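Local structure of diacylglycerol lipase (Aspergillus oryzae, 5XK2) at residues E16-W21 and I174-A179; Q23-T28 and V148-S153; W121-V126 and A156-L161. The protein probably hydrolyses the ester bonds of mono- and diacylglycerols, as a class 3 lipase with an alpha/beta-hydrolase fold. All blocks are in the same frame, centred on the assembly; numbering follows the deposited sequence.

Contact 1 (E16-W21 and I174-A179); sequences EDFKFW and ILYAYA
Asp17, Phe18 and Trp21 of helix 14-27 lie over Tyr176 and Tyr178 of strand 173-178, with the segment axes 9.9 Å apart at closest approach and a signed crossing angle of -74°. This is helix-on-sheet packing in the alpha/beta-hydrolase fold of a lipase, the N-terminal helix lying across one face of the central sheet. Two tyrosines, alternating along the strand, point at the helix and each donates its hydroxyl to it. Tyr176 OH gives a 2.6 Å bond to Asp17 OD2 on its syn lone pair, with the carboxylate plane turned 51° from the ring. Asp17 CG stands anti to the backbone N (chi1 -177°), which carries the carboxylate to the tyrosine although its CB does not point there. The other oxygen, Asp17 OD1, is met from above the carboxylate plane by Trp21 NE1 at 2.8 Å, so one carboxylate ties indole and phenol together. Those rings form an offset stack, the Trp21 five-membered ring and the Tyr176 ring having centroids 4.1 Å apart. Phe20 CD2 lies over the opposite face, so the indole is sandwiched between Phe20 and Tyr176. Phe18 meets the Tyr176 ring at its edge, Phe18 CD1 to Tyr176 CE2 4.0 Å, and continues into an aromatic cluster with Tyr199, Phe201 and Tyr225. Tyr178, stacked on Phe201, sends its OH to Phe18 O at 2.7 Å, in the carbonyl plane and on a lone pair.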
ATOM      1  N   GLU A  16     -17.604  -4.266  25.039  1.00 12.20           N
ATOM      2  CA  GLU A  16     -16.940  -3.084  25.570  1.00 12.06           C
ATOM      3  C   GLU A  16     -15.445  -3.353  25.751  1.00 11.35           C
ATOM      4  O   GLU A  16     -14.606  -2.478  25.483  1.00 13.38           O
ATOM      5  CB  GLU A  16     -17.575  -2.650  26.896  1.00 16.77           C
ATOM      6  CG  GLU A  16     -18.958  -2.010  26.702  1.00 24.45           C
ATOM      7  CD  GLU A  16     -18.893  -0.574  26.175  1.00 48.14           C
ATOM      8  OE1 GLU A  16     -18.435  -0.350  25.032  1.00 54.40           O
ATOM      9  OE2 GLU A  16     -19.315   0.344  26.913  1.00 61.77           O
ATOM     10  N   ASP A  17     -15.117  -4.561  26.197  1.00 10.33           N
ATOM     11  CA  ASP A  17     -13.718  -4.964  26.351  1.00 12.15           C
ATOM     12  C   ASP A  17     -12.999  -4.868  25.001  1.00 11.92           C
ATOM     13  O   ASP A  17     -11.905  -4.298  24.892  1.00 10.80           O
ATOM     14  CB  ASP A  17     -13.646  -6.395  26.908  1.00 11.59           C
ATOM     15  CG  ASP A  17     -12.222  -6.870  27.166  1.00 17.06           C
ATOM     16  OD1 ASP A  17     -11.624  -6.458  28.183  1.00 18.27           O
ATOM     17  OD2 ASP A  17     -11.710  -7.679  26.351  1.00 21.62           O
ATOM     18  N   PHE A  18     -13.637  -5.410  23.971  1.00 10.17           N
ATOM     19  CA  PHE A  18     -13.050  -5.418  22.631  1.00  8.55           C
ATOM     20  C   PHE A  18     -12.808  -3.996  22.109  1.00 11.70           C
ATOM     21  O   PHE A  18     -11.819  -3.734  21.416  1.00 13.15           O
ATOM     22  CB  PHE A  18     -13.964  -6.160  21.648  1.00  9.70           C
ATOM     23  CG  PHE A  18     -14.063  -7.643  21.875  1.00 10.62           C
ATOM     24  CD1 PHE A  18     -13.192  -8.310  22.728  1.00 10.45           C
ATOM     25  CD2 PHE A  18     -15.046  -8.377  21.217  1.00 10.57           C
ATOM     26  CE1 PHE A  18     -13.285  -9.688  22.901  1.00 13.25           C
ATOM     27  CE2 PHE A  18     -15.152  -9.748  21.386  1.00 12.45           C
ATOM     28  CZ  PHE A  18     -14.288 -10.408  22.231  1.00 14.35           C
ATOM     29  N   LYS A  19     -13.735  -3.092  22.420  1.00 10.71           N
ATOM     30  CA  LYS A  19     -13.614  -1.688  22.018  1.00  9.67           C
ATOM     31  C   LYS A  19     -12.522  -0.939  22.778  1.00 12.48           C
ATOM     32  O   LYS A  19     -12.098   0.148  22.367  1.00 13.99           O
ATOM     33  CB  LYS A  19     -14.954  -0.977  22.213  1.00 11.14           C
ATOM     34  CG  LYS A  19     -16.002  -1.404  21.198  1.00 11.37           C
ATOM     35  CD  LYS A  19     -17.380  -0.847  21.558  1.00 14.14           C
ATOM     36  CE  LYS A  19     -18.399  -1.219  20.483  1.00 15.46           C
ATOM     37  NZ  LYS A  19     -19.738  -0.627  20.798  1.00 16.73           N
ATOM     38  N   PHE A  20     -12.117  -1.472  23.929  1.00 10.93           N
ATOM     39  CA  PHE A  20     -11.057  -0.844  24.701  1.00 10.67           C
ATOM     40  C   PHE A  20      -9.640  -1.196  24.225  1.00 12.42           C
ATOM     41  O   PHE A  20      -8.833  -0.306  23.953  1.00 11.01           O
ATOM     42  CB  PHE A  20     -11.214  -1.225  26.176  1.00 10.37           C
ATOM     43  CG  PHE A  20     -10.131  -0.680  27.060  1.00 10.98           C
ATOM     44  CD1 PHE A  20     -10.028   0.680  27.282  1.00 14.01           C
ATOM     45  CD2 PHE A  20      -9.216  -1.534  27.669  1.00 13.70           C
ATOM     46  CE1 PHE A  20      -9.039   1.205  28.106  1.00 15.47           C
ATOM     47  CE2 PHE A  20      -8.224  -1.019  28.493  1.00 10.52           C
ATOM     48  CZ  PHE A  20      -8.124   0.343  28.705  1.00 13.87           C
ATOM     49  N   TRP A  21      -9.324  -2.486  24.083  1.00 10.58           N
ATOM     50  CA  TRP A  21      -7.925  -2.840  23.843  1.00  9.83           C
ATOM     51  C   TRP A  21      -7.455  -2.374  22.471  1.00  8.69           C
ATOM     52  O   TRP A  21      -6.253  -2.159  22.273  1.00 10.19           O
ATOM     53  CB  TRP A  21      -7.688  -4.365  24.023  1.00 11.07           C
ATOM     54  CG  TRP A  21      -8.025  -4.785  25.425  1.00 10.65           C
ATOM     55  CD1 TRP A  21      -9.133  -5.449  25.831  1.00 10.01           C
ATOM     56  CD2 TRP A  21      -7.282  -4.472  26.614  1.00 10.45           C
ATOM     57  NE1 TRP A  21      -9.119  -5.610  27.208  1.00 11.99           N
ATOM     58  CE2 TRP A  21      -7.998  -4.999  27.706  1.00 13.34           C
ATOM     59  CE3 TRP A  21      -6.081  -3.788  26.856  1.00 11.39           C
ATOM     60  CZ2 TRP A  21      -7.545  -4.892  29.020  1.00 12.64           C
ATOM     61  CZ3 TRP A  21      -5.634  -3.680  28.166  1.00 11.56           C
ATOM     62  CH2 TRP A  21      -6.372  -4.223  29.233  1.00 13.08           C
ATOM     63  N   ILE A 174      -2.904 -12.620  27.014  1.00  8.95           N
ATOM     64  CA  ILE A 174      -4.217 -12.497  26.397  1.00  7.08           C
ATOM     65  C   ILE A 174      -4.017 -11.759  25.081  1.00 11.16           C
ATOM     66  O   ILE A 174      -3.459 -10.645  25.066  1.00 12.74           O
ATOM     67  CB  ILE A 174      -5.204 -11.687  27.270  1.00  9.06           C
ATOM     68  CG1 ILE A 174      -5.162 -12.106  28.748  1.00 14.43           C
ATOM     69  CG2 ILE A 174      -6.617 -11.747  26.678  1.00 12.37           C
ATOM     70  CD1 ILE A 174      -5.480 -13.560  28.988  1.00 19.91           C
ATOM     71  N   LEU A 175      -4.465 -12.357  23.984  1.00  8.15           N
ATOM     72  CA  LEU A 175      -4.169 -11.808  22.656  1.00  7.45           C
ATOM     73  C   LEU A 175      -5.342 -11.044  22.069  1.00  9.36           C
ATOM     74  O   LEU A 175      -6.424 -11.599  21.931  1.00  8.78           O
ATOM     75  CB  LEU A 175      -3.784 -12.948  21.704  1.00  6.91           C
ATOM     76  CG  LEU A 175      -3.620 -12.571  20.224  1.00  9.20           C
ATOM     77  CD1 LEU A 175      -2.455 -11.569  19.993  1.00  9.74           C
ATOM     78  CD2 LEU A 175      -3.416 -13.841  19.366  1.00 11.11           C
ATOM     79  N   TYR A 176      -5.133  -9.777  21.716  1.00  6.36           N
ATOM     80  CA  TYR A 176      -6.120  -9.064  20.904  1.00  8.95           C
ATOM     81  C   TYR A 176      -5.469  -8.728  19.579  1.00  9.58           C
ATOM     82  O   TYR A 176      -4.584  -7.871  19.511  1.00 10.47           O
ATOM     83  CB  TYR A 176      -6.638  -7.794  21.606  1.00  9.22           C
ATOM     84  CG  TYR A 176      -7.380  -8.070  22.901  1.00 10.04           C
ATOM     85  CD1 TYR A 176      -6.681  -8.329  24.083  1.00 11.23           C
ATOM     86  CD2 TYR A 176      -8.764  -8.130  22.931  1.00 10.16           C
ATOM     87  CE1 TYR A 176      -7.361  -8.597  25.280  1.00 11.67           C
ATOM     88  CE2 TYR A 176      -9.445  -8.407  24.105  1.00  9.81           C
ATOM     89  CZ  TYR A 176      -8.741  -8.620  25.273  1.00 11.80           C
ATOM     90  OH  TYR A 176      -9.419  -8.891  26.439  1.00 12.88           O
ATOM     91  N   ALA A 177      -5.892  -9.421  18.527  1.00  6.99           N
ATOM     92  CA  ALA A 177      -5.254  -9.274  17.223  1.00  7.45           C
ATOM     93  C   ALA A 177      -6.252  -8.718  16.227  1.00  9.11           C
ATOM     94  O   ALA A 177      -6.983  -9.460  15.586  1.00 10.02           O
ATOM     95  CB  ALA A 177      -4.726 -10.626  16.760  1.00  8.56           C
ATOM     96  N   TYR A 178      -6.204  -7.410  16.027  1.00  6.96           N
ATOM     97  CA  TYR A 178      -7.219  -6.751  15.202  1.00  7.29           C
ATOM     98  C   TYR A 178      -6.737  -6.723  13.768  1.00  9.65           C
ATOM     99  O   TYR A 178      -5.697  -6.152  13.500  1.00  9.84           O
ATOM    100  CB  TYR A 178      -7.469  -5.325  15.708  1.00  7.78           C
ATOM    101  CG  TYR A 178      -8.017  -5.261  17.116  1.00  6.90           C
ATOM    102  CD1 TYR A 178      -9.397  -5.317  17.342  1.00  6.98           C
ATOM    103  CD2 TYR A 178      -7.164  -5.136  18.220  1.00  5.28           C
ATOM    104  CE1 TYR A 178      -9.923  -5.268  18.638  1.00  7.58           C
ATOM    105  CE2 TYR A 178      -7.676  -5.070  19.512  1.00  7.65           C
ATOM    106  CZ  TYR A 178      -9.053  -5.145  19.715  1.00  7.14           C
ATOM    107  OH  TYR A 178      -9.545  -5.079  21.007  1.00  9.89           O
ATOM    108  N   ALA A 179      -7.487  -7.337  12.853  1.00  6.80           N
ATOM    109  CA  ALA A 179      -7.176  -7.266  11.418  1.00  5.59           C
ATOM    110  C   ALA A 179      -5.886  -7.993  11.072  1.00 10.79           C
ATOM    111  O   ALA A 179      -5.150  -7.574  10.189  1.00  9.99           O
ATOM    112  CB  ALA A 179      -7.078  -5.793  10.941  1.00  7.43           C
TER

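Contact 2 (Q23-T28 and V148-S153); sequences QYAAAT and VVVGHS
Tyr24 and His152 both have flat side chains, yet each meets the opposing segment through CB while its ring runs on to other partners. The Tyr24 phenol reaches Ser57 OG and Asp78 OD2 with its OH; the His152 imidazole lies against the ring of His268, planes at about 35°, and is pinned by Tyr29 OH at ND1 and by His268 O at NE2. What remains between them is a close helix-on-strand crossing at the probable nucleophile elbow of this lipase, where strand 146-152 runs into Ser153. The axes approach to 6.8 Å, helped by the small side chain of Ala25, the residue turned to the strand. Ala25 CB rests on the strand backbone, 3.7 Å from Gly151 C, and touches His152 CB at 3.8 Å. Val150 straddles the helix surface with its two methyls: CG1 packs on Tyr24 CB at 3.9 Å, and CG2, anti to the backbone N, turns to Ala25 CB. Just beyond, Ser153 has phi/psi of 61°/-136°, as in the strained turn of such elbows, and its OG bonds to His268 NE2, consistent with a catalytic pair. Water 1 links the strand backbone to the Thr28 side chain, accepting from His152 N at 2.9 Å and donating to Thr28 OG1, which in turn donates to Ala25 O at 2.7 Å.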
ATOM      1  N   GLN A  23      -7.679   0.449  21.371  1.00 10.09           N
ATOM      2  CA  GLN A  23      -7.081   1.769  21.553  1.00  9.88           C
ATOM      3  C   GLN A  23      -5.587   1.687  21.869  1.00  9.44           C
ATOM      4  O   GLN A  23      -4.829   2.621  21.580  1.00  9.62           O
ATOM      5  CB  GLN A  23      -7.817   2.539  22.651  1.00  8.39           C
ATOM      6  CG  GLN A  23      -9.252   2.897  22.272  1.00  9.63           C
ATOM      7  CD  GLN A  23      -9.976   3.550  23.411  1.00 12.83           C
ATOM      8  OE1 GLN A  23      -9.451   4.470  24.026  1.00 11.68           O
ATOM      9  NE2 GLN A  23     -11.168   3.051  23.733  1.00 17.83           N
ATOM     10  N   TYR A  24      -5.140   0.575  22.462  1.00  9.91           N
ATOM     11  CA  TYR A  24      -3.702   0.382  22.616  1.00  8.40           C
ATOM     12  C   TYR A  24      -3.039   0.099  21.274  1.00  9.53           C
ATOM     13  O   TYR A  24      -1.935   0.569  21.015  1.00  9.66           O
ATOM     14  CB  TYR A  24      -3.392  -0.750  23.607  1.00  8.20           C
ATOM     15  CG  TYR A  24      -3.568  -0.341  25.049  1.00  9.93           C
ATOM     16  CD1 TYR A  24      -2.582   0.394  25.706  1.00  9.29           C
ATOM     17  CD2 TYR A  24      -4.718  -0.687  25.756  1.00 10.81           C
ATOM     18  CE1 TYR A  24      -2.734   0.771  27.020  1.00  9.13           C
ATOM     19  CE2 TYR A  24      -4.888  -0.308  27.080  1.00 10.32           C
ATOM     20  CZ  TYR A  24      -3.890   0.415  27.709  1.00 11.48           C
ATOM     21  OH  TYR A  24      -4.021   0.808  29.020  1.00 12.24           O
ATOM     22  N   ALA A  25      -3.703  -0.688  20.433  1.00 10.49           N
ATOM     23  CA  ALA A  25      -3.243  -0.864  19.065  1.00 10.27           C
ATOM     24  C   ALA A  25      -3.140   0.473  18.346  1.00  9.82           C
ATOM     25  O   ALA A  25      -2.156   0.745  17.666  1.00 13.29           O
ATOM     26  CB  ALA A  25      -4.195  -1.804  18.304  1.00 11.44           C
ATOM     27  N   ALA A  26      -4.154   1.313  18.527  1.00  9.53           N
ATOM     28  CA  ALA A  26      -4.162   2.638  17.907  1.00 10.35           C
ATOM     29  C   ALA A  26      -2.959   3.460  18.366  1.00 11.44           C
ATOM     30  O   ALA A  26      -2.328   4.164  17.579  1.00 12.09           O
ATOM     31  CB  ALA A  26      -5.461   3.378  18.238  1.00 12.51           C
ATOM     32  N   ALA A  27      -2.634   3.352  19.652  1.00  9.42           N
ATOM     33  CA  ALA A  27      -1.537   4.111  20.218  1.00  8.80           C
ATOM     34  C   ALA A  27      -0.167   3.737  19.619  1.00 10.00           C
ATOM     35  O   ALA A  27       0.742   4.565  19.626  1.00 11.56           O
ATOM     36  CB  ALA A  27      -1.526   3.938  21.741  1.00 11.83           C
ATOM     37  N   THR A  28      -0.030   2.512  19.084  1.00 10.55           N
ATOM     38  CA  THR A  28       1.256   2.093  18.511  1.00 11.45           C
ATOM     39  C   THR A  28       1.580   2.797  17.209  1.00 12.49           C
ATOM     40  O   THR A  28       2.712   2.730  16.750  1.00 12.97           O
ATOM     41  CB  THR A  28       1.331   0.578  18.219  1.00 11.87           C
ATOM     42  OG1 THR A  28       0.417   0.232  17.168  1.00 14.66           O
ATOM     43  CG2 THR A  28       1.025  -0.211  19.474  1.00 14.36           C
ATOM     44  N   VAL A 148      -1.465  -8.381  28.513  1.00 10.37           N
ATOM     45  CA  VAL A 148      -2.230  -8.230  27.276  1.00  8.44           C
ATOM     46  C   VAL A 148      -1.294  -7.938  26.119  1.00 10.62           C
ATOM     47  O   VAL A 148      -0.462  -7.020  26.209  1.00 12.47           O
ATOM     48  CB  VAL A 148      -3.262  -7.082  27.371  1.00  9.50           C
ATOM     49  CG1 VAL A 148      -3.928  -6.843  26.004  1.00 14.63           C
ATOM     50  CG2 VAL A 148      -4.308  -7.364  28.444  1.00 12.58           C
ATOM     51  N   VAL A 149      -1.425  -8.712  25.049  1.00  7.00           N
ATOM     52  CA  VAL A 149      -0.580  -8.570  23.862  1.00  7.45           C
ATOM     53  C   VAL A 149      -1.501  -8.185  22.711  1.00 10.91           C
ATOM     54  O   VAL A 149      -2.451  -8.897  22.408  1.00  9.87           O
ATOM     55  CB  VAL A 149       0.188  -9.864  23.544  1.00  8.87           C
ATOM     56  CG1 VAL A 149       1.044  -9.688  22.300  1.00 13.10           C
ATOM     57  CG2 VAL A 149       1.080 -10.249  24.755  1.00 11.12           C
ATOM     58  N   VAL A 150      -1.232  -7.036  22.100  1.00  8.90           N
ATOM     59  CA  VAL A 150      -2.222  -6.424  21.223  1.00  7.97           C
ATOM     60  C   VAL A 150      -1.554  -5.785  20.017  1.00  8.79           C
ATOM     61  O   VAL A 150      -0.419  -5.306  20.087  1.00  9.78           O
ATOM     62  CB  VAL A 150      -3.053  -5.366  22.010  1.00  9.40           C
ATOM     63  CG1 VAL A 150      -2.161  -4.284  22.578  1.00 13.57           C
ATOM     64  CG2 VAL A 150      -4.181  -4.753  21.154  1.00 10.51           C
ATOM     65  N   GLY A 151      -2.251  -5.802  18.893  1.00  8.40           N
ATOM     66  CA  GLY A 151      -1.813  -5.052  17.736  1.00  7.84           C
ATOM     67  C   GLY A 151      -2.937  -4.959  16.715  1.00  7.95           C
ATOM     68  O   GLY A 151      -3.958  -5.650  16.840  1.00  8.07           O
ATOM     69  N   HIS A 152      -2.732  -4.116  15.702  1.00  7.28           N
ATOM     70  CA  HIS A 152      -3.644  -4.005  14.571  1.00  7.64           C
ATOM     71  C   HIS A 152      -2.845  -4.254  13.294  1.00  7.94           C
ATOM     72  O   HIS A 152      -1.650  -3.926  13.251  1.00 10.48           O
ATOM     73  CB  HIS A 152      -4.320  -2.608  14.562  1.00  7.01           C
ATOM     74  CG  HIS A 152      -5.050  -2.288  13.292  1.00  7.17           C
ATOM     75  ND1 HIS A 152      -4.525  -1.457  12.324  1.00  9.94           N
ATOM     76  CD2 HIS A 152      -6.251  -2.704  12.818  1.00  9.57           C
ATOM     77  CE1 HIS A 152      -5.372  -1.375  11.312  1.00  9.30           C
ATOM     78  NE2 HIS A 152      -6.420  -2.132  11.580  1.00  9.17           N
ATOM     79  N   SER A 153      -3.491  -4.816  12.268  1.00  7.79           N
ATOM     80  CA  SER A 153      -2.858  -4.980  10.957  1.00  9.05           C
ATOM     81  C   SER A 153      -1.615  -5.873  11.091  1.00 10.67           C
ATOM     82  O   SER A 153      -1.648  -6.896  11.781  1.00  8.73           O
ATOM     83  CB  SER A 153      -2.503  -3.594  10.368  1.00 12.09           C
ATOM     84  OG  SER A 153      -2.025  -3.671   9.030  1.00 10.93           O
TER
HETATM   85  O   HOH W   1      -0.852  -1.945  15.716  1.00 13.32           O

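Contact 3 (W121-V126 and A156-L161); sequences WTAWKV and AAIASL
Leu161, Ile158 and Trp121 carry most of this contact, in which helix 118-138 crosses helix 154-168 with a signed angle of -69° and an axis separation of 8.8 Å. The second helix begins at the probable nucleophile elbow and, with the strands before and after it, forms a beta-alpha-beta crossover of the alpha/beta-hydrolase fold; the first packs against its flank. Leu161 projects at the start of the 121-126 segment, and its CD1 lies against the backbone there, 3.5 Å from Trp121 N. Its CB meets the Trp121 indole at the edge, in the ring plane, with CE3 3.9 Å away. The indole swings to that side because CG stands anti to the backbone N (chi1 -179°), and one of its faces is braced within its own helix by Trp124 CD1 and Lys125 CG. Ile158 works one turn earlier with two branches. Its CD1, at the end of an extended chain (chi2 167°), presses on Ala123 CB at 3.6 Å, while CG2 lies 4.2 Å from both the N and the CB of Trp124. The Trp124 indole reaches farther along the partner helix, where NE1 is hydrogen-bonded to Asp165 OD2. Helix 154-168 turns its Ser160 hydroxyl back on itself, OG donating to Ala156 O at 2.9 Å from the face of the carbonyl plane opposite Ser160 N. Cohesion between the two segments thus rests on apolar contacts of Leu161, Ile158, Ala123 and the indoles, while the Ser160 hydroxyl is bonded within its own helix and Trp124 NE1 at Asp165.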
ATOM      1  N   TRP A 121       7.816 -13.520  12.520  1.00  9.89           N
ATOM      2  CA  TRP A 121       8.560 -14.179  13.591  1.00 12.42           C
ATOM      3  C   TRP A 121       9.867 -13.424  13.834  1.00 14.78           C
ATOM      4  O   TRP A 121      10.266 -13.216  14.973  1.00 14.92           O
ATOM      5  CB  TRP A 121       8.846 -15.650  13.258  1.00 11.24           C
ATOM      6  CG  TRP A 121       9.605 -16.353  14.379  1.00 11.89           C
ATOM      7  CD1 TRP A 121      10.899 -16.790  14.350  1.00 19.13           C
ATOM      8  CD2 TRP A 121       9.106 -16.664  15.684  1.00 10.86           C
ATOM      9  NE1 TRP A 121      11.227 -17.375  15.562  1.00 16.58           N
ATOM     10  CE2 TRP A 121      10.142 -17.307  16.392  1.00 13.22           C
ATOM     11  CE3 TRP A 121       7.872 -16.478  16.319  1.00 12.59           C
ATOM     12  CZ2 TRP A 121       9.984 -17.746  17.707  1.00 13.83           C
ATOM     13  CZ3 TRP A 121       7.715 -16.917  17.622  1.00 13.63           C
ATOM     14  CH2 TRP A 121       8.765 -17.548  18.305  1.00 14.84           C
ATOM     15  N   THR A 122      10.516 -13.011  12.751  1.00 12.09           N
ATOM     16  CA  THR A 122      11.749 -12.215  12.852  1.00 13.26           C
ATOM     17  C   THR A 122      11.513 -10.903  13.613  1.00 14.28           C
ATOM     18  O   THR A 122      12.309 -10.534  14.490  1.00 14.53           O
ATOM     19  CB  THR A 122      12.326 -11.920  11.456  1.00 15.96           C
ATOM     20  OG1 THR A 122      12.679 -13.164  10.828  1.00 16.81           O
ATOM     21  CG2 THR A 122      13.573 -11.030  11.565  1.00 19.91           C
ATOM     22  N   ALA A 123      10.404 -10.234  13.307  1.00 12.93           N
ATOM     23  CA  ALA A 123      10.065  -8.980  13.972  1.00 12.94           C
ATOM     24  C   ALA A 123       9.957  -9.175  15.487  1.00 14.42           C
ATOM     25  O   ALA A 123      10.477  -8.375  16.262  1.00 16.19           O
ATOM     26  CB  ALA A 123       8.770  -8.414  13.409  1.00 13.65           C
ATOM     27  N   TRP A 124       9.278 -10.238  15.909  1.00 11.19           N
ATOM     28  CA  TRP A 124       9.145 -10.537  17.326  1.00 10.22           C
ATOM     29  C   TRP A 124      10.500 -10.854  17.943  1.00 12.85           C
ATOM     30  O   TRP A 124      10.816 -10.381  19.027  1.00 12.73           O
ATOM     31  CB  TRP A 124       8.184 -11.712  17.524  1.00 11.65           C
ATOM     32  CG  TRP A 124       8.285 -12.444  18.847  1.00 12.91           C
ATOM     33  CD1 TRP A 124       8.520 -13.781  19.020  1.00 12.05           C
ATOM     34  CD2 TRP A 124       8.118 -11.896  20.167  1.00 10.77           C
ATOM     35  NE1 TRP A 124       8.517 -14.097  20.354  1.00 11.82           N
ATOM     36  CE2 TRP A 124       8.259 -12.965  21.083  1.00 11.62           C
ATOM     37  CE3 TRP A 124       7.852 -10.609  20.664  1.00 12.07           C
ATOM     38  CZ2 TRP A 124       8.158 -12.788  22.471  1.00 11.06           C
ATOM     39  CZ3 TRP A 124       7.737 -10.438  22.035  1.00 12.26           C
ATOM     40  CH2 TRP A 124       7.900 -11.515  22.925  1.00 14.52           C
ATOM     41  N   LYS A 125      11.298 -11.649  17.236  1.00 13.56           N
ATOM     42  CA  LYS A 125      12.608 -12.054  17.773  1.00 13.17           C
ATOM     43  C   LYS A 125      13.535 -10.864  18.039  1.00 14.75           C
ATOM     44  O   LYS A 125      14.330 -10.908  18.972  1.00 16.35           O
ATOM     45  CB  LYS A 125      13.302 -13.033  16.828  1.00 15.96           C
ATOM     46  CG  LYS A 125      12.737 -14.427  16.872  1.00 24.32           C
ATOM     47  CD  LYS A 125      13.764 -15.416  16.359  1.00 35.45           C
ATOM     48  CE  LYS A 125      14.923 -15.542  17.328  1.00 43.91           C
ATOM     49  NZ  LYS A 125      16.085 -16.220  16.692  1.00 50.93           N
ATOM     50  N   VAL A 126      13.430  -9.826  17.221  1.00 15.18           N
ATOM     51  CA  VAL A 126      14.279  -8.640  17.372  1.00 18.69           C
ATOM     52  C   VAL A 126      13.970  -7.907  18.681  1.00 21.20           C
ATOM     53  O   VAL A 126      14.865  -7.333  19.298  1.00 17.51           O
ATOM     54  CB  VAL A 126      14.109  -7.681  16.161  1.00 18.80           C
ATOM     55  CG1 VAL A 126      14.712  -6.306  16.447  1.00 29.92           C
ATOM     56  CG2 VAL A 126      14.758  -8.279  14.919  1.00 19.95           C
ATOM     57  N   ALA A 156      -0.739  -6.801  14.497  1.00  8.01           N
ATOM     58  CA  ALA A 156      -1.549  -7.879  15.079  1.00  7.23           C
ATOM     59  C   ALA A 156      -0.956  -9.252  14.756  1.00  7.50           C
ATOM     60  O   ALA A 156      -1.104 -10.187  15.535  1.00  9.70           O
ATOM     61  CB  ALA A 156      -2.977  -7.801  14.571  1.00  8.29           C
ATOM     62  N   ALA A 157      -0.310  -9.371  13.603  1.00  9.06           N
ATOM     63  CA  ALA A 157       0.380 -10.616  13.266  1.00 10.85           C
ATOM     64  C   ALA A 157       1.561 -10.842  14.215  1.00 13.14           C
ATOM     65  O   ALA A 157       1.762 -11.932  14.759  1.00  9.88           O
ATOM     66  CB  ALA A 157       0.846 -10.575  11.824  1.00 11.50           C
ATOM     67  N   ILE A 158       2.346  -9.797  14.424  1.00  9.90           N
ATOM     68  CA  ILE A 158       3.474  -9.908  15.350  1.00  8.06           C
ATOM     69  C   ILE A 158       2.954 -10.249  16.730  1.00 10.87           C
ATOM     70  O   ILE A 158       3.488 -11.139  17.396  1.00 11.07           O
ATOM     71  CB  ILE A 158       4.309  -8.604  15.369  1.00  7.86           C
ATOM     72  CG1 ILE A 158       4.891  -8.359  13.971  1.00 10.08           C
ATOM     73  CG2 ILE A 158       5.422  -8.691  16.424  1.00 11.30           C
ATOM     74  CD1 ILE A 158       5.460  -6.952  13.765  1.00 13.12           C
ATOM     75  N   ALA A 159       1.874  -9.586  17.143  1.00  6.96           N
ATOM     76  CA  ALA A 159       1.292  -9.870  18.447  1.00  8.00           C
ATOM     77  C   ALA A 159       0.883 -11.330  18.579  1.00  8.73           C
ATOM     78  O   ALA A 159       1.039 -11.910  19.652  1.00  9.06           O
ATOM     79  CB  ALA A 159       0.084  -8.967  18.700  1.00  8.43           C
ATOM     80  N   SER A 160       0.325 -11.903  17.508  1.00  9.05           N
ATOM     81  CA  SER A 160      -0.128 -13.302  17.528  1.00  7.66           C
ATOM     82  C   SER A 160       1.022 -14.257  17.886  1.00  8.02           C
ATOM     83  O   SER A 160       0.874 -15.138  18.748  1.00  9.58           O
ATOM     84  CB  SER A 160      -0.720 -13.702  16.167  1.00  9.00           C
ATOM     85  OG  SER A 160      -1.880 -12.933  15.896  1.00 12.73           O
ATOM     86  N   LEU A 161       2.159 -14.062  17.220  1.00  7.81           N
ATOM     87  CA  LEU A 161       3.309 -14.929  17.465  1.00  8.76           C
ATOM     88  C   LEU A 161       3.960 -14.617  18.815  1.00  8.65           C
ATOM     89  O   LEU A 161       4.422 -15.521  19.499  1.00  9.34           O
ATOM     90  CB  LEU A 161       4.327 -14.799  16.340  1.00 10.23           C
ATOM     91  CG  LEU A 161       3.850 -15.297  14.975  1.00 10.51           C
ATOM     92  CD1 LEU A 161       4.897 -14.959  13.921  1.00 10.30           C
ATOM     93  CD2 LEU A 161       3.586 -16.819  14.995  1.00  9.77           C
TER

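Overall arrangement
All three contacts are buried, but they sit on two faces of one sheet. Contacts 1 and 2 share helix 14-27 and lie on adjacent strands, 173-178 and 146-152, linked by Ile174 O with Val149 N and Tyr178 O with Ser153 N as probable hydrogen bonds. Contact 3 is on the other face, where Val149, Leu175 and Ala177 meet helix 154-168; its centre is about 17 Å from that of contact 1. Chemistry follows place: contact 1 ties helix to strand by tyrosine hydroxyls and a ring stack, contact 2 packs an alanine and a valine closely, with one water, beside the probable catalytic serine, and contact 3, between two helices, is aliphatic and indole packing.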